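Local atomic coordinates of SCO1 protein homolog (Bacillus subtilis, PDB entry 1XZO), a protein that is needed to insert copper into the active site of cytochrome c oxidase and may take part in copper homeostasis or redox signalling. Residues P8-V13 against K147-Y152; E14-Q19 against E113-K118. One frame throughout, in Å; residues are numbered along the deposited sequence.

Near the N terminus, residues 8-13 lie against strand 147-153, and this pairing, interaction 1, closes a loop that takes in most of the chain and adds the short strand 11-12 to the edge of the mixed sheet of the thioredoxin-like fold. The chain then leaves that sheet directly into interaction 2, where residues 14-19, leading into the hairpin of strands 17-19 and 25-27, pack on helix 109-120. The loop closed by interaction 2 is nested inside the larger one. The two contacts meet where Val13, just after the edge strand, packs on Phe115 of helix 109-120, CG1 of Val13 to CZ of Phe115 4.0 Å. Together they tie edge strand, hairpin and helix.

Interaction 1: residues P8-V13 against K147-Y152; sequences PLNYEV and KVLKDY
Lys147 and Val148 pair with Glu12 and Tyr11 in antiparallel fashion, setting the short strand 11-12 at the edge of the mixed sheet of this thioredoxin-like fold, and a G1 beta bulge forms where Asn10 and Tyr11 both face Val148. Lys147 sits in a non-hydrogen-bonded pair with Glu12. The two side chains run alongside each other in the same direction, which brings CE of Lys147 to 3.4 Å from OE2 of Glu12, while the salt bridge from NZ is long. The same CE lies near the carbonyl O of Asn10, and CD passes obliquely by the Asn10 amide. Shortening Lys147 to an alanine would probably leave the Glu12 carboxylate without this cationic neighbour and Asn10 without the aliphatic chain beside its amide.

Val148 forms the hydrogen-bonded pair: its N donates to Tyr11 O at 2.7 Å, and its O receives a weak bond from Tyr11 N. With CG1 anti to the backbone N (chi1 -173°), its other branch, CG2, meets CG2 of Val13 at 3.6 Å, and CB lies obliquely by the Tyr11 ring, 4.0 Å from CD1. Helix 109-120 and Tyr140 pack on the same valine.

Leu149 and Lys150 both face Leu141 in a classic beta bulge, and Leu149 O accepts from Leu9 N at 2.9 Å, the donor standing above the carbonyl plane. Pro8 CA adds a CA-H...O contact to that oxygen. Farther along, the Leu9 side chain, whose CB covers the centre of the Tyr11 ring, crosses Asp151 at about a right angle, with CD1 of Leu9 3.7 Å from OD1 of Asp151.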
ATOM      1  N   PRO A   8     -12.867   5.220 -13.063  1.00 38.53           N
ATOM      2  CA  PRO A   8     -11.571   4.629 -12.696  1.00 35.95           C
ATOM      3  C   PRO A   8     -10.399   5.396 -13.264  1.00 35.46           C
ATOM      4  O   PRO A   8     -10.459   5.945 -14.379  1.00 35.19           O
ATOM      5  CB  PRO A   8     -11.669   3.202 -13.259  1.00 37.00           C
ATOM      6  CG  PRO A   8     -12.646   3.268 -14.354  1.00 36.98           C
ATOM      7  CD  PRO A   8     -13.613   4.280 -13.911  1.00 37.62           C
ATOM      8  N   LEU A   9      -9.354   5.498 -12.447  1.00 31.99           N
ATOM      9  CA  LEU A   9      -8.212   6.347 -12.688  1.00 31.48           C
ATOM     10  C   LEU A   9      -7.438   5.816 -13.872  1.00 30.81           C
ATOM     11  O   LEU A   9      -6.935   6.577 -14.655  1.00 30.66           O
ATOM     12  CB  LEU A   9      -7.306   6.362 -11.488  1.00 29.24           C
ATOM     13  CG  LEU A   9      -7.840   7.112 -10.242  1.00 28.87           C
ATOM     14  CD1 LEU A   9      -6.830   7.024  -9.192  1.00 24.80           C
ATOM     15  CD2 LEU A   9      -8.075   8.537 -10.644  1.00 27.21           C
ATOM     16  N   ASN A  10      -7.442   4.505 -13.949  1.00 31.96           N
ATOM     17  CA  ASN A  10      -6.806   3.730 -14.994  1.00 32.19           C
ATOM     18  C   ASN A  10      -5.313   4.002 -15.136  1.00 30.91           C
ATOM     19  O   ASN A  10      -4.801   3.842 -16.245  1.00 29.82           O
ATOM     20  CB  ASN A  10      -7.563   3.899 -16.344  1.00 33.17           C
ATOM     21  CG  ASN A  10      -8.886   3.077 -16.423  1.00 37.34           C
ATOM     22  OD1 ASN A  10      -9.731   3.326 -17.314  1.00 41.36           O
ATOM     23  ND2 ASN A  10      -9.083   2.129 -15.495  1.00 39.82           N
ATOM     24  N   TYR A  11      -4.579   4.283 -14.058  1.00 28.42           N
ATOM     25  CA  TYR A  11      -3.123   4.427 -14.213  1.00 27.55           C
ATOM     26  C   TYR A  11      -2.459   3.092 -14.299  1.00 27.34           C
ATOM     27  O   TYR A  11      -2.956   2.078 -13.835  1.00 26.95           O
ATOM     28  CB  TYR A  11      -2.398   5.198 -13.140  1.00 26.96           C
ATOM     29  CG  TYR A  11      -3.040   6.477 -12.635  1.00 30.02           C
ATOM     30  CD1 TYR A  11      -3.056   6.722 -11.263  1.00 30.85           C
ATOM     31  CD2 TYR A  11      -3.656   7.435 -13.504  1.00 31.03           C
ATOM     32  CE1 TYR A  11      -3.568   7.877 -10.743  1.00 31.72           C
ATOM     33  CE2 TYR A  11      -4.220   8.632 -12.932  1.00 33.37           C
ATOM     34  CZ  TYR A  11      -4.146   8.806 -11.558  1.00 32.16           C
ATOM     35  OH  TYR A  11      -4.646   9.898 -10.879  1.00 36.26           O
ATOM     36  N   GLU A  12      -1.374   3.033 -15.037  1.00 26.45           N
ATOM     37  CA  GLU A  12      -0.698   1.741 -15.275  1.00 28.00           C
ATOM     38  C   GLU A  12       0.444   1.597 -14.301  1.00 23.50           C
ATOM     39  O   GLU A  12       1.347   2.391 -14.269  1.00 23.12           O
ATOM     40  CB  GLU A  12      -0.135   1.688 -16.717  1.00 29.92           C
ATOM     41  CG  GLU A  12      -1.212   1.491 -17.774  1.00 37.69           C
ATOM     42  CD  GLU A  12      -2.023   2.761 -18.132  1.00 48.66           C
ATOM     43  OE1 GLU A  12      -2.192   3.698 -17.279  1.00 55.13           O
ATOM     44  OE2 GLU A  12      -2.526   2.835 -19.287  1.00 54.25           O
ATOM     45  N   VAL A  13       0.374   0.588 -13.451  1.00 24.01           N
ATOM     46  CA  VAL A  13       1.460   0.355 -12.498  1.00 21.42           C
ATOM     47  C   VAL A  13       2.693  -0.157 -13.274  1.00 20.30           C
ATOM     48  O   VAL A  13       2.515  -0.964 -14.121  1.00 22.61           O
ATOM     49  CB  VAL A  13       1.103  -0.645 -11.426  1.00 21.31           C
ATOM     50  CG1 VAL A  13       2.241  -0.844 -10.494  1.00 17.39           C
ATOM     51  CG2 VAL A  13      -0.107  -0.066 -10.543  1.00 20.57           C
ATOM     52  N   LYS A 147      -3.916  -2.094 -13.222  1.00 25.01           N
ATOM     53  CA  LYS A 147      -4.266  -0.671 -13.355  1.00 25.40           C
ATOM     54  C   LYS A 147      -4.753  -0.071 -12.018  1.00 24.25           C
ATOM     55  O   LYS A 147      -5.511  -0.754 -11.306  1.00 25.57           O
ATOM     56  CB  LYS A 147      -5.347  -0.485 -14.372  1.00 27.11           C
ATOM     57  CG  LYS A 147      -4.857  -0.492 -15.807  1.00 33.24           C
ATOM     58  CD  LYS A 147      -5.801   0.364 -16.724  1.00 40.22           C
ATOM     59  CE  LYS A 147      -5.093   1.008 -17.956  1.00 45.80           C
ATOM     60  NZ  LYS A 147      -6.086   1.142 -19.159  1.00 48.52           N
ATOM     61  N   VAL A 148      -4.327   1.129 -11.721  1.00 22.28           N
ATOM     62  CA  VAL A 148      -4.853   1.861 -10.512  1.00 22.02           C
ATOM     63  C   VAL A 148      -6.298   2.325 -10.848  1.00 23.32           C
ATOM     64  O   VAL A 148      -6.541   2.986 -11.863  1.00 23.82           O
ATOM     65  CB  VAL A 148      -4.012   3.011 -10.122  1.00 21.91           C
ATOM     66  CG1 VAL A 148      -4.482   3.609  -8.815  1.00 22.60           C
ATOM     67  CG2 VAL A 148      -2.544   2.578 -10.028  1.00 22.19           C
ATOM     68  N   LEU A 149      -7.255   1.943 -10.005  1.00 23.07           N
ATOM     69  CA  LEU A 149      -8.660   2.230 -10.278  1.00 24.87           C
ATOM     70  C   LEU A 149      -9.215   3.377  -9.428  1.00 24.80           C
ATOM     71  O   LEU A 149      -9.975   4.176  -9.959  1.00 22.79           O
ATOM     72  CB  LEU A 149      -9.475   1.016  -9.978  1.00 26.47           C
ATOM     73  CG  LEU A 149      -9.052  -0.240 -10.656  1.00 27.57           C
ATOM     74  CD1 LEU A 149      -9.934  -1.339 -10.104  1.00 29.02           C
ATOM     75  CD2 LEU A 149      -9.196  -0.079 -12.154  1.00 29.16           C
ATOM     76  N   LYS A 150      -8.708   3.535  -8.203  1.00 24.90           N
ATOM     77  CA  LYS A 150      -9.188   4.499  -7.234  1.00 26.05           C
ATOM     78  C   LYS A 150      -8.133   4.855  -6.222  1.00 25.10           C
ATOM     79  O   LYS A 150      -7.231   4.036  -5.901  1.00 23.03           O
ATOM     80  CB  LYS A 150     -10.475   3.939  -6.527  1.00 27.99           C
ATOM     81  CG  LYS A 150     -11.664   4.870  -6.607  1.00 36.18           C
ATOM     82  CD  LYS A 150     -12.593   4.479  -7.749  1.00 41.23           C
ATOM     83  CE  LYS A 150     -13.111   5.701  -8.503  1.00 45.82           C
ATOM     84  NZ  LYS A 150     -14.055   6.582  -7.710  1.00 45.97           N
ATOM     85  N   ASP A 151      -8.267   6.060  -5.656  1.00 22.84           N
ATOM     86  CA  ASP A 151      -7.504   6.528  -4.535  1.00 23.35           C
ATOM     87  C   ASP A 151      -8.448   7.013  -3.430  1.00 23.56           C
ATOM     88  O   ASP A 151      -9.637   7.353  -3.693  1.00 24.94           O
ATOM     89  CB  ASP A 151      -6.530   7.634  -4.857  1.00 23.60           C
ATOM     90  CG  ASP A 151      -7.182   8.919  -5.361  1.00 31.89           C
ATOM     91  OD1 ASP A 151      -8.069   8.892  -6.242  1.00 37.28           O
ATOM     92  OD2 ASP A 151      -6.883  10.013  -4.875  1.00 45.18           O
ATOM     93  N   TYR A 152      -7.927   6.946  -2.216  1.00 22.34           N
ATOM     94  CA  TYR A 152      -8.682   7.309  -1.032  1.00 22.08           C
ATOM     95  C   TYR A 152      -7.788   7.921  -0.028  1.00 21.87           C
ATOM     96  O   TYR A 152      -6.552   7.756  -0.031  1.00 21.59           O
ATOM     97  CB  TYR A 152      -9.349   6.089  -0.437  1.00 20.43           C
ATOM     98  CG  TYR A 152      -9.976   5.136  -1.355  1.00 21.00           C
ATOM     99  CD1 TYR A 152     -11.290   5.245  -1.771  1.00 19.06           C
ATOM    100  CD2 TYR A 152      -9.235   4.056  -1.892  1.00 20.54           C
ATOM    101  CE1 TYR A 152     -11.873   4.307  -2.509  1.00 21.99           C
ATOM    102  CE2 TYR A 152      -9.795   3.173  -2.707  1.00 20.74           C
ATOM    103  CZ  TYR A 152     -11.098   3.255  -3.041  1.00 23.09           C
ATOM    104  OH  TYR A 152     -11.652   2.374  -3.876  1.00 23.55           O
TER

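Interaction 2: residues E14-Q19 against E113-K118; sequences EPFTFQ and EEFALK. With CD (cadmium ion), chain D; CD (cadmium ion), chain E; CA (calcium ion), chain G.
The backbones of Glu14 and Phe115 stay 6.7 Å apart at their CA atoms, the nearest such approach, as residues 14-19 pass beside helix 109-120 and run into strand 17-19, so side chains carry most of the contact. Its centre is an aromatic cluster of Phe16, Phe18 and Phe115, which joins the two-stranded hairpin to this helix of the thioredoxin-like fold. Phe115 has CG anti to the backbone N (chi1 169°), and its ring reaches both phenylalanines of the other segment. Phe18 meets it edge-to-face, with CE1 over a face of the Phe115 ring and the planes 74° apart. Phe16 approaches obliquely, its CD1 3.5 Å from CE1 of Phe115. It also lays CD2 over the Phe18 ring, offset toward the rim, so each ring touches the other two. The carbonyl O of Glu14 lies in the plane of the Phe115 ring, at its edge by CE1. Phe75 of strand 71-76 meets the Phe115 ring, and Leu104 of strand 101-104 packs on Phe16 and Phe18.

Beside the aromatic rings, Glu14 crosses Lys118 at about a right angle, with CG of Glu14 3.9 Å from CB of Lys118. The Glu14 carboxylate chelates a cadmium ion through both oxygens, while Glu113 and Lys125 bind another. A water links the two charged ends: it donates to Glu14 OE1 at 2.5 Å and accepts from Lys118 NZ at 2.6 Å.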
ATOM      1  N   GLU A  14       3.800   0.445 -13.014  1.00 18.76           N
ATOM      2  CA  GLU A  14       5.046  -0.000 -13.707  1.00 21.08           C
ATOM      3  C   GLU A  14       5.452  -1.374 -13.195  1.00 20.93           C
ATOM      4  O   GLU A  14       5.194  -1.738 -12.037  1.00 21.09           O
ATOM      5  CB  GLU A  14       6.099   1.009 -13.457  1.00 19.49           C
ATOM      6  CG  GLU A  14       5.844   2.339 -14.111  1.00 25.02           C
ATOM      7  CD  GLU A  14       6.125   2.304 -15.594  1.00 27.44           C
ATOM      8  OE1 GLU A  14       7.283   1.923 -15.938  1.00 40.92           O
ATOM      9  OE2 GLU A  14       5.176   2.626 -16.355  1.00 30.52           O
ATOM     10  N   PRO A  15       6.119  -2.169 -14.052  1.00 20.68           N
ATOM     11  CA  PRO A  15       6.770  -3.416 -13.596  1.00 20.43           C
ATOM     12  C   PRO A  15       7.730  -3.142 -12.471  1.00 18.13           C
ATOM     13  O   PRO A  15       8.425  -2.095 -12.366  1.00 23.00           O
ATOM     14  CB  PRO A  15       7.401  -3.972 -14.902  1.00 19.89           C
ATOM     15  CG  PRO A  15       7.522  -2.814 -15.750  1.00 21.88           C
ATOM     16  CD  PRO A  15       6.429  -1.840 -15.458  1.00 23.42           C
ATOM     17  N   PHE A  16       7.723  -4.038 -11.474  1.00 17.41           N
ATOM     18  CA  PHE A  16       8.607  -3.964 -10.357  1.00 17.36           C
ATOM     19  C   PHE A  16       8.771  -5.331  -9.728  1.00 15.89           C
ATOM     20  O   PHE A  16       7.881  -6.212  -9.861  1.00 19.52           O
ATOM     21  CB  PHE A  16       8.097  -3.012  -9.233  1.00 21.36           C
ATOM     22  CG  PHE A  16       6.885  -3.516  -8.471  1.00 21.37           C
ATOM     23  CD1 PHE A  16       5.625  -3.165  -8.921  1.00 22.21           C
ATOM     24  CD2 PHE A  16       7.003  -4.250  -7.280  1.00 20.56           C
ATOM     25  CE1 PHE A  16       4.490  -3.619  -8.261  1.00 19.87           C
ATOM     26  CE2 PHE A  16       5.886  -4.705  -6.609  1.00 23.07           C
ATOM     27  CZ  PHE A  16       4.601  -4.367  -7.076  1.00 21.86           C
ATOM     28  N   THR A  17       9.922  -5.448  -9.131  1.00 17.77           N
ATOM     29  CA  THR A  17      10.295  -6.558  -8.191  1.00 17.71           C
ATOM     30  C   THR A  17      11.055  -6.016  -7.058  1.00 16.92           C
ATOM     31  O   THR A  17      12.148  -5.458  -7.164  1.00 18.36           O
ATOM     32  CB  THR A  17      11.106  -7.769  -8.835  1.00 17.11           C
ATOM     33  OG1 THR A  17      10.406  -8.378  -9.866  1.00 17.21           O
ATOM     34  CG2 THR A  17      11.269  -8.831  -7.778  1.00 20.80           C
ATOM     35  N   PHE A  18      10.421  -6.026  -5.853  1.00 16.07           N
ATOM     36  CA  PHE A  18      10.949  -5.504  -4.668  1.00 16.38           C
ATOM     37  C   PHE A  18      11.052  -6.725  -3.698  1.00 17.12           C
ATOM     38  O   PHE A  18      10.566  -7.799  -4.058  1.00 19.43           O
ATOM     39  CB  PHE A  18       9.917  -4.477  -4.156  1.00 15.23           C
ATOM     40  CG  PHE A  18       9.826  -3.238  -5.029  1.00 19.66           C
ATOM     41  CD1 PHE A  18       8.719  -2.379  -4.941  1.00 16.72           C
ATOM     42  CD2 PHE A  18      10.892  -2.880  -5.892  1.00 19.60           C
ATOM     43  CE1 PHE A  18       8.664  -1.237  -5.676  1.00 16.61           C
ATOM     44  CE2 PHE A  18      10.852  -1.675  -6.648  1.00 23.61           C
ATOM     45  CZ  PHE A  18       9.782  -0.801  -6.493  1.00 20.38           C
ATOM     46  N   GLN A  19      11.560  -6.510  -2.515  1.00 18.34           N
ATOM     47  CA  GLN A  19      11.650  -7.575  -1.485  1.00 19.58           C
ATOM     48  C   GLN A  19      10.749  -7.255  -0.311  1.00 19.71           C
ATOM     49  O   GLN A  19      10.729  -6.097   0.150  1.00 19.34           O
ATOM     50  CB  GLN A  19      13.075  -7.773  -0.998  1.00 20.15           C
ATOM     51  CG  GLN A  19      13.980  -8.381  -2.092  1.00 28.72           C
ATOM     52  CD  GLN A  19      15.494  -8.078  -1.831  1.00 30.25           C
ATOM     53  OE1 GLN A  19      15.842  -7.082  -1.154  1.00 38.73           O
ATOM     54  NE2 GLN A  19      16.370  -8.898  -2.390  1.00 34.61           N
ATOM     55  N   GLU A 113      10.855   6.780  -5.831  1.00 17.89           N
ATOM     56  CA  GLU A 113      10.281   8.089  -6.176  1.00 18.70           C
ATOM     57  C   GLU A 113       9.694   8.041  -7.573  1.00 18.37           C
ATOM     58  O   GLU A 113       8.522   8.426  -7.882  1.00 15.78           O
ATOM     59  CB  GLU A 113      11.272   9.177  -5.855  1.00 18.28           C
ATOM     60  CG  GLU A 113      11.411   9.406  -4.332  1.00 22.62           C
ATOM     61  CD  GLU A 113      12.204  10.573  -3.947  1.00 26.83           C
ATOM     62  OE1 GLU A 113      12.375  10.743  -2.710  1.00 24.49           O
ATOM     63  OE2 GLU A 113      12.665  11.290  -4.859  1.00 29.46           O
ATOM     64  N   GLU A 114      10.480   7.543  -8.543  1.00 18.38           N
ATOM     65  CA  GLU A 114      10.014   7.443  -9.879  1.00 17.89           C
ATOM     66  C   GLU A 114       8.915   6.445 -10.098  1.00 16.54           C
ATOM     67  O   GLU A 114       7.969   6.681 -10.836  1.00 18.93           O
ATOM     68  CB  GLU A 114      11.237   7.001 -10.733  1.00 19.85           C
ATOM     69  CG  GLU A 114      12.127   8.022 -11.279  1.00 26.84           C
ATOM     70  CD  GLU A 114      12.636   7.579 -12.691  1.00 32.69           C
ATOM     71  OE1 GLU A 114      13.679   6.915 -12.706  1.00 38.84           O
ATOM     72  OE2 GLU A 114      11.969   7.845 -13.726  1.00 30.61           O
ATOM     73  N   PHE A 115       8.931   5.316  -9.360  1.00 15.71           N
ATOM     74  CA  PHE A 115       7.906   4.301  -9.473  1.00 15.46           C
ATOM     75  C   PHE A 115       6.589   4.913  -8.980  1.00 16.65           C
ATOM     76  O   PHE A 115       5.620   4.732  -9.628  1.00 17.29           O
ATOM     77  CB  PHE A 115       8.241   3.054  -8.600  1.00 16.23           C
ATOM     78  CG  PHE A 115       7.161   2.102  -8.458  1.00 13.49           C
ATOM     79  CD1 PHE A 115       6.892   1.178  -9.398  1.00 18.07           C
ATOM     80  CD2 PHE A 115       6.397   2.099  -7.233  1.00 19.82           C
ATOM     81  CE1 PHE A 115       5.881   0.343  -9.255  1.00 18.90           C
ATOM     82  CE2 PHE A 115       5.519   1.179  -7.031  1.00 16.94           C
ATOM     83  CZ  PHE A 115       5.146   0.303  -8.037  1.00 17.45           C
ATOM     84  N   ALA A 116       6.680   5.601  -7.858  1.00 17.07           N
ATOM     85  CA  ALA A 116       5.500   6.179  -7.246  1.00 17.85           C
ATOM     86  C   ALA A 116       4.899   7.277  -8.154  1.00 19.75           C
ATOM     87  O   ALA A 116       3.657   7.321  -8.270  1.00 19.19           O
ATOM     88  CB  ALA A 116       5.810   6.737  -5.877  1.00 18.32           C
ATOM     89  N   LEU A 117       5.739   8.123  -8.764  1.00 19.34           N
ATOM     90  CA  LEU A 117       5.204   9.207  -9.657  1.00 21.16           C
ATOM     91  C   LEU A 117       4.540   8.626 -10.878  1.00 22.39           C
ATOM     92  O   LEU A 117       3.367   8.984 -11.276  1.00 23.27           O
ATOM     93  CB  LEU A 117       6.387  10.117  -9.914  1.00 23.75           C
ATOM     94  CG  LEU A 117       6.313  11.470 -10.649  1.00 25.91           C
ATOM     95  CD1 LEU A 117       7.425  12.264 -10.310  1.00 31.29           C
ATOM     96  CD2 LEU A 117       6.336  11.129 -12.200  1.00 29.70           C
ATOM     97  N   LYS A 118       5.181   7.663 -11.538  1.00 20.38           N
ATOM     98  CA  LYS A 118       4.567   7.028 -12.726  1.00 21.82           C
ATOM     99  C   LYS A 118       3.333   6.199 -12.519  1.00 22.50           C
ATOM    100  O   LYS A 118       2.368   6.332 -13.214  1.00 24.13           O
ATOM    101  CB  LYS A 118       5.624   6.167 -13.530  1.00 21.80           C
ATOM    102  CG  LYS A 118       6.890   6.994 -13.900  1.00 27.93           C
ATOM    103  CD  LYS A 118       7.848   6.164 -14.877  1.00 35.05           C
ATOM    104  CE  LYS A 118       9.274   5.763 -14.314  1.00 40.86           C
ATOM    105  NZ  LYS A 118       9.847   4.308 -14.560  1.00 40.22           N
TER
HETATM  106 CD    CD D1002       6.662   1.906 -18.259  1.00 36.31          CD
HETATM  107 CD    CD E1003      13.434  12.640  -2.968  1.00 41.92          CD
HETATM  108 CA    CA G1005      14.153  -4.815  -8.101  1.00 18.75          CA
HETATM  109  O   HOH W   1       9.396   1.760 -14.562  1.00 38.59           O
HETATM  110  O   HOH W   2      13.378  14.646  -4.298  1.00 25.23           O
HETATM  111  O   HOH W   3      14.752  -7.214  -7.115  1.00 29.10           O
HETATM  112  O   HOH W   4      14.759  -2.711  -9.813  1.00 24.69           O
HETATM  113  O   HOH W   5      14.224  -2.721  -6.988  1.00 19.54           O